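Cag-Z (Helicobacter pylori, PDB 1S2X) is a mainly helical protein of unknown molecular function, encoded in the cag pathogenicity island and probably serving its type IV secretion system. Local coordinates at residues V84-K95 against T177-N185. The protein carries 1 engineered substitution. Residues are numbered along the deposited sequence; the frame is centred on the assembly and turned at random.
Sequences VLASYNRCKQEK and TKYIILSKN
Lys178 NZ is held by a salt bridge to Asp174, one turn earlier on its own helix, and sits above the ring of Tyr88, 5.3 Å from the centroid, where any cation-pi attraction is weak. The contact is a near-parallel helix pair in an elongated helical bundle: helix 74-101 and helix 161-183 run in the same direction, their local axes 10.3 Å apart at 11°. With CG anti to the backbone N (chi1 174°), the Tyr88 ring extends across to helix 161-183, where Lys178, Ile181 and Leu182 meet it. The Lys178 side chain crosses that of Tyr88 at about a right angle, passing over one ring face, and its CE makes a CH-pi contact 4.1 Å from the ring centroid. At the ring edge, near its plane, Ile181 CG2 lies 3.5 Å from Tyr88 OH. Leu182 lays its two methyls against helix 74-101: CD1 reaches Cys91 CB at 3.5 Å and also meets the Tyr88 ring obliquely, while CD2 rests on the backbone of Lys92. Cys91 also packs on Ile115 of helix 105-135, linking the pair to a third bundle helix. Near the C-terminal end of helix 161-183, Lys95 reaches across, its CD 3.3 Å from Leu182 O and its NZ 3.6 Å from Lys184 CB.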
loop_
_atom_site.group_PDB
_atom_site.type_symbol
_atom_site.label_atom_id
_atom_site.label_comp_id
_atom_site.label_asym_id
_atom_site.label_seq_id
_atom_site.Cartn_x
_atom_site.Cartn_y
_atom_site.Cartn_z
ATOM N N VAL A 84 -9.211 -0.443 -2.298
ATOM C CA VAL A 84 -9.486 -1.799 -2.757
ATOM C C VAL A 84 -10.989 -2.049 -2.869
ATOM O O VAL A 84 -11.429 -2.653 -3.851
ATOM C CB VAL A 84 -8.854 -2.848 -1.831
ATOM C CG1 VAL A 84 -9.366 -4.254 -2.134
ATOM C CG2 VAL A 84 -7.337 -2.778 -1.968
ATOM N N LEU A 85 -11.723 -1.581 -1.865
ATOM C CA LEU A 85 -13.167 -1.755 -1.827
ATOM C C LEU A 85 -13.814 -1.035 -3.009
ATOM O O LEU A 85 -14.613 -1.621 -3.742
ATOM C CB LEU A 85 -13.722 -1.262 -0.494
ATOM C CG LEU A 85 -15.218 -1.488 -0.256
ATOM C CD1 LEU A 85 -15.556 -2.970 -0.247
ATOM C CD2 LEU A 85 -15.651 -0.826 1.041
ATOM N N ALA A 86 -13.438 0.230 -3.156
ATOM C CA ALA A 86 -13.975 1.115 -4.172
ATOM C C ALA A 86 -13.708 0.574 -5.583
ATOM O O ALA A 86 -14.578 0.766 -6.436
ATOM C CB ALA A 86 -13.418 2.527 -4.078
ATOM N N SER A 87 -12.565 -0.051 -5.770
ATOM C CA SER A 87 -12.115 -0.680 -7.001
ATOM C C SER A 87 -12.952 -1.931 -7.282
ATOM O O SER A 87 -13.346 -2.196 -8.415
ATOM C CB SER A 87 -10.629 -1.042 -6.920
ATOM O OG SER A 87 -9.786 0.093 -7.024
ATOM N N TYR A 88 -13.213 -2.689 -6.221
ATOM C CA TYR A 88 -14.013 -3.900 -6.266
ATOM C C TYR A 88 -15.460 -3.609 -6.674
ATOM O O TYR A 88 -16.034 -4.315 -7.488
ATOM C CB TYR A 88 -14.048 -4.584 -4.906
ATOM C CG TYR A 88 -14.966 -5.783 -4.824
ATOM C CD1 TYR A 88 -16.098 -5.761 -4.025
ATOM C CD2 TYR A 88 -14.688 -6.939 -5.542
ATOM C CE1 TYR A 88 -16.943 -6.854 -3.944
ATOM C CE2 TYR A 88 -15.526 -8.034 -5.463
ATOM C CZ TYR A 88 -16.645 -7.989 -4.664
ATOM O OH TYR A 88 -17.477 -9.084 -4.595
ATOM N N ASN A 89 -15.980 -2.555 -6.068
ATOM C CA ASN A 89 -17.330 -2.068 -6.266
ATOM C C ASN A 89 -17.520 -1.576 -7.694
ATOM O O ASN A 89 -18.587 -1.797 -8.269
ATOM C CB ASN A 89 -17.626 -0.966 -5.258
ATOM C CG ASN A 89 -17.919 -1.493 -3.866
ATOM O OD1 ASN A 89 -17.966 -0.717 -2.905
ATOM N ND2 ASN A 89 -18.129 -2.796 -3.733
ATOM N N ARG A 90 -16.508 -0.933 -8.261
ATOM C CA ARG A 90 -16.544 -0.500 -9.660
ATOM C C ARG A 90 -16.481 -1.689 -10.609
ATOM O O ARG A 90 -17.272 -1.843 -11.542
ATOM C CB ARG A 90 -15.390 0.462 -9.932
ATOM C CG ARG A 90 -15.256 0.989 -11.345
ATOM C CD ARG A 90 -16.593 1.382 -11.955
ATOM N NE ARG A 90 -16.527 1.412 -13.419
ATOM C CZ ARG A 90 -17.384 2.071 -14.189
ATOM N NH1 ARG A 90 -17.242 2.039 -15.505
ATOM N NH2 ARG A 90 -18.383 2.763 -13.657
ATOM N N CYS A 91 -15.522 -2.589 -10.395
ATOM C CA CYS A 91 -15.402 -3.752 -11.267
ATOM C C CYS A 91 -16.598 -4.690 -11.184
ATOM O O CYS A 91 -16.954 -5.327 -12.186
ATOM C CB CYS A 91 -14.116 -4.522 -10.934
ATOM S SG CYS A 91 -12.617 -3.530 -11.213
ATOM N N LYS A 92 -17.227 -4.799 -10.017
ATOM C CA LYS A 92 -18.348 -5.719 -9.864
ATOM C C LYS A 92 -19.556 -5.264 -10.694
ATOM O O LYS A 92 -20.203 -6.122 -11.296
ATOM C CB LYS A 92 -18.760 -5.883 -8.401
ATOM C CG LYS A 92 -19.467 -7.209 -8.142
ATOM C CD LYS A 92 -19.188 -7.721 -6.741
ATOM C CE LYS A 92 -20.351 -8.494 -6.150
ATOM N NZ LYS A 92 -21.587 -7.659 -6.071
ATOM N N GLN A 93 -19.790 -3.966 -10.686
ATOM C CA GLN A 93 -20.817 -3.251 -11.410
ATOM C C GLN A 93 -20.548 -3.367 -12.910
ATOM O O GLN A 93 -21.434 -3.698 -13.696
ATOM C CB GLN A 93 -20.870 -1.779 -11.002
ATOM C CG GLN A 93 -21.289 -0.824 -12.110
ATOM C CD GLN A 93 -21.850 0.484 -11.580
ATOM O OE1 GLN A 93 -22.135 1.418 -12.336
ATOM N NE2 GLN A 93 -22.022 0.561 -10.262
ATOM N N GLU A 94 -19.300 -3.102 -13.284
ATOM C CA GLU A 94 -18.900 -3.291 -14.677
ATOM C C GLU A 94 -19.198 -4.738 -15.067
ATOM O O GLU A 94 -19.871 -4.997 -16.067
ATOM C CB GLU A 94 -17.430 -2.951 -14.898
ATOM C CG GLU A 94 -17.118 -1.464 -14.876
ATOM C CD GLU A 94 -15.730 -1.118 -15.376
ATOM O OE1 GLU A 94 -15.106 -1.901 -16.123
ATOM O OE2 GLU A 94 -15.256 -0.017 -15.024
ATOM N N LYS A 95 -18.690 -5.660 -14.247
ATOM C CA LYS A 95 -18.868 -7.083 -14.498
ATOM C C LYS A 95 -20.338 -7.414 -14.726
ATOM O O LYS A 95 -20.692 -8.170 -15.628
ATOM C CB LYS A 95 -18.328 -7.941 -13.354
ATOM C CG LYS A 95 -17.862 -9.310 -13.841
ATOM C CD LYS A 95 -17.568 -10.262 -12.688
ATOM C CE LYS A 95 -18.602 -11.376 -12.625
ATOM N NZ LYS A 95 -17.985 -12.673 -12.224
ATOM N N THR A 177 -8.654 -12.686 -3.018
ATOM C CA THR A 177 -10.006 -13.229 -2.942
ATOM C C THR A 177 -11.017 -12.434 -3.750
ATOM O O THR A 177 -12.004 -12.978 -4.255
ATOM C CB THR A 177 -10.493 -13.241 -1.479
ATOM O OG1 THR A 177 -9.542 -14.016 -0.755
ATOM C CG2 THR A 177 -11.854 -13.908 -1.372
ATOM N N LYS A 178 -10.773 -11.128 -3.864
ATOM C CA LYS A 178 -11.700 -10.311 -4.646
ATOM C C LYS A 178 -11.428 -10.540 -6.130
ATOM O O LYS A 178 -12.317 -10.467 -6.976
ATOM C CB LYS A 178 -11.581 -8.842 -4.255
ATOM C CG LYS A 178 -12.303 -8.464 -2.966
ATOM C CD LYS A 178 -11.967 -7.039 -2.562
ATOM C CE LYS A 178 -13.087 -6.385 -1.762
ATOM N NZ LYS A 178 -12.979 -6.687 -0.305
ATOM N N TYR A 179 -10.162 -10.828 -6.430
ATOM C CA TYR A 179 -9.777 -11.175 -7.790
ATOM C C TYR A 179 -10.492 -12.465 -8.202
ATOM O O TYR A 179 -10.998 -12.553 -9.315
ATOM C CB TYR A 179 -8.268 -11.355 -7.932
ATOM C CG TYR A 179 -7.844 -11.913 -9.272
ATOM C CD1 TYR A 179 -7.558 -13.258 -9.456
ATOM C CD2 TYR A 179 -7.737 -11.067 -10.370
ATOM C CE1 TYR A 179 -7.174 -13.747 -10.686
ATOM C CE2 TYR A 179 -7.356 -11.545 -11.609
ATOM C CZ TYR A 179 -7.076 -12.883 -11.756
ATOM O OH TYR A 179 -6.691 -13.363 -12.986
ATOM N N ILE A 180 -10.471 -13.436 -7.296
ATOM C CA ILE A 180 -11.177 -14.696 -7.520
ATOM C C ILE A 180 -12.605 -14.390 -7.958
ATOM O O ILE A 180 -13.059 -14.753 -9.035
ATOM C CB ILE A 180 -11.220 -15.563 -6.256
ATOM C CG1 ILE A 180 -9.861 -16.164 -5.872
ATOM C CG2 ILE A 180 -12.261 -16.661 -6.379
ATOM C CD1 ILE A 180 -8.785 -15.881 -6.899
ATOM N N ILE A 181 -13.290 -13.675 -7.075
ATOM C CA ILE A 181 -14.679 -13.310 -7.315
ATOM C C ILE A 181 -14.858 -12.643 -8.672
ATOM O O ILE A 181 -15.653 -13.101 -9.491
ATOM C CB ILE A 181 -15.197 -12.399 -6.185
ATOM C CG1 ILE A 181 -15.086 -13.004 -4.785
ATOM C CG2 ILE A 181 -16.630 -11.964 -6.449
ATOM C CD1 ILE A 181 -15.886 -12.237 -3.752
ATOM N N LEU A 182 -14.130 -11.565 -8.923
ATOM C CA LEU A 182 -14.315 -10.763 -10.121
ATOM C C LEU A 182 -13.969 -11.513 -11.396
ATOM O O LEU A 182 -14.445 -11.192 -12.488
ATOM C CB LEU A 182 -13.439 -9.506 -10.039
ATOM C CG LEU A 182 -13.960 -8.386 -9.146
ATOM C CD1 LEU A 182 -12.946 -7.250 -9.057
ATOM C CD2 LEU A 182 -15.292 -7.854 -9.654
ATOM N N SER A 183 -13.112 -12.527 -11.289
ATOM C CA SER A 183 -12.666 -13.158 -12.523
ATOM C C SER A 183 -13.480 -14.389 -12.911
ATOM O O SER A 183 -13.173 -14.972 -13.961
ATOM C CB SER A 183 -11.192 -13.551 -12.368
ATOM O OG SER A 183 -11.074 -14.573 -11.390
ATOM N N LYS A 184 -14.455 -14.761 -12.098
ATOM C CA LYS A 184 -15.235 -15.978 -12.221
ATOM C C LYS A 184 -15.586 -16.340 -13.662
ATOM O O LYS A 184 -16.461 -15.733 -14.265
ATOM C CB LYS A 184 -16.551 -15.881 -11.420
ATOM C CG LYS A 184 -17.534 -16.966 -11.835
ATOM C CD LYS A 184 -16.989 -18.333 -11.459
ATOM C CE LYS A 184 -16.870 -18.479 -9.955
ATOM N NZ LYS A 184 -18.006 -19.243 -9.359
ATOM N N ASN A 185 -14.878 -17.336 -14.181
ATOM C CA ASN A 185 -15.021 -17.817 -15.546
ATOM C C ASN A 185 -16.481 -17.858 -16.003
ATOM O O ASN A 185 -17.416 -17.760 -15.181
ATOM C CB ASN A 185 -14.381 -19.223 -15.658
ATOM C CG ASN A 185 -12.911 -19.196 -15.251
ATOM O OD1 ASN A 185 -12.061 -18.719 -15.999
ATOM N ND2 ASN A 185 -12.614 -19.722 -14.060
#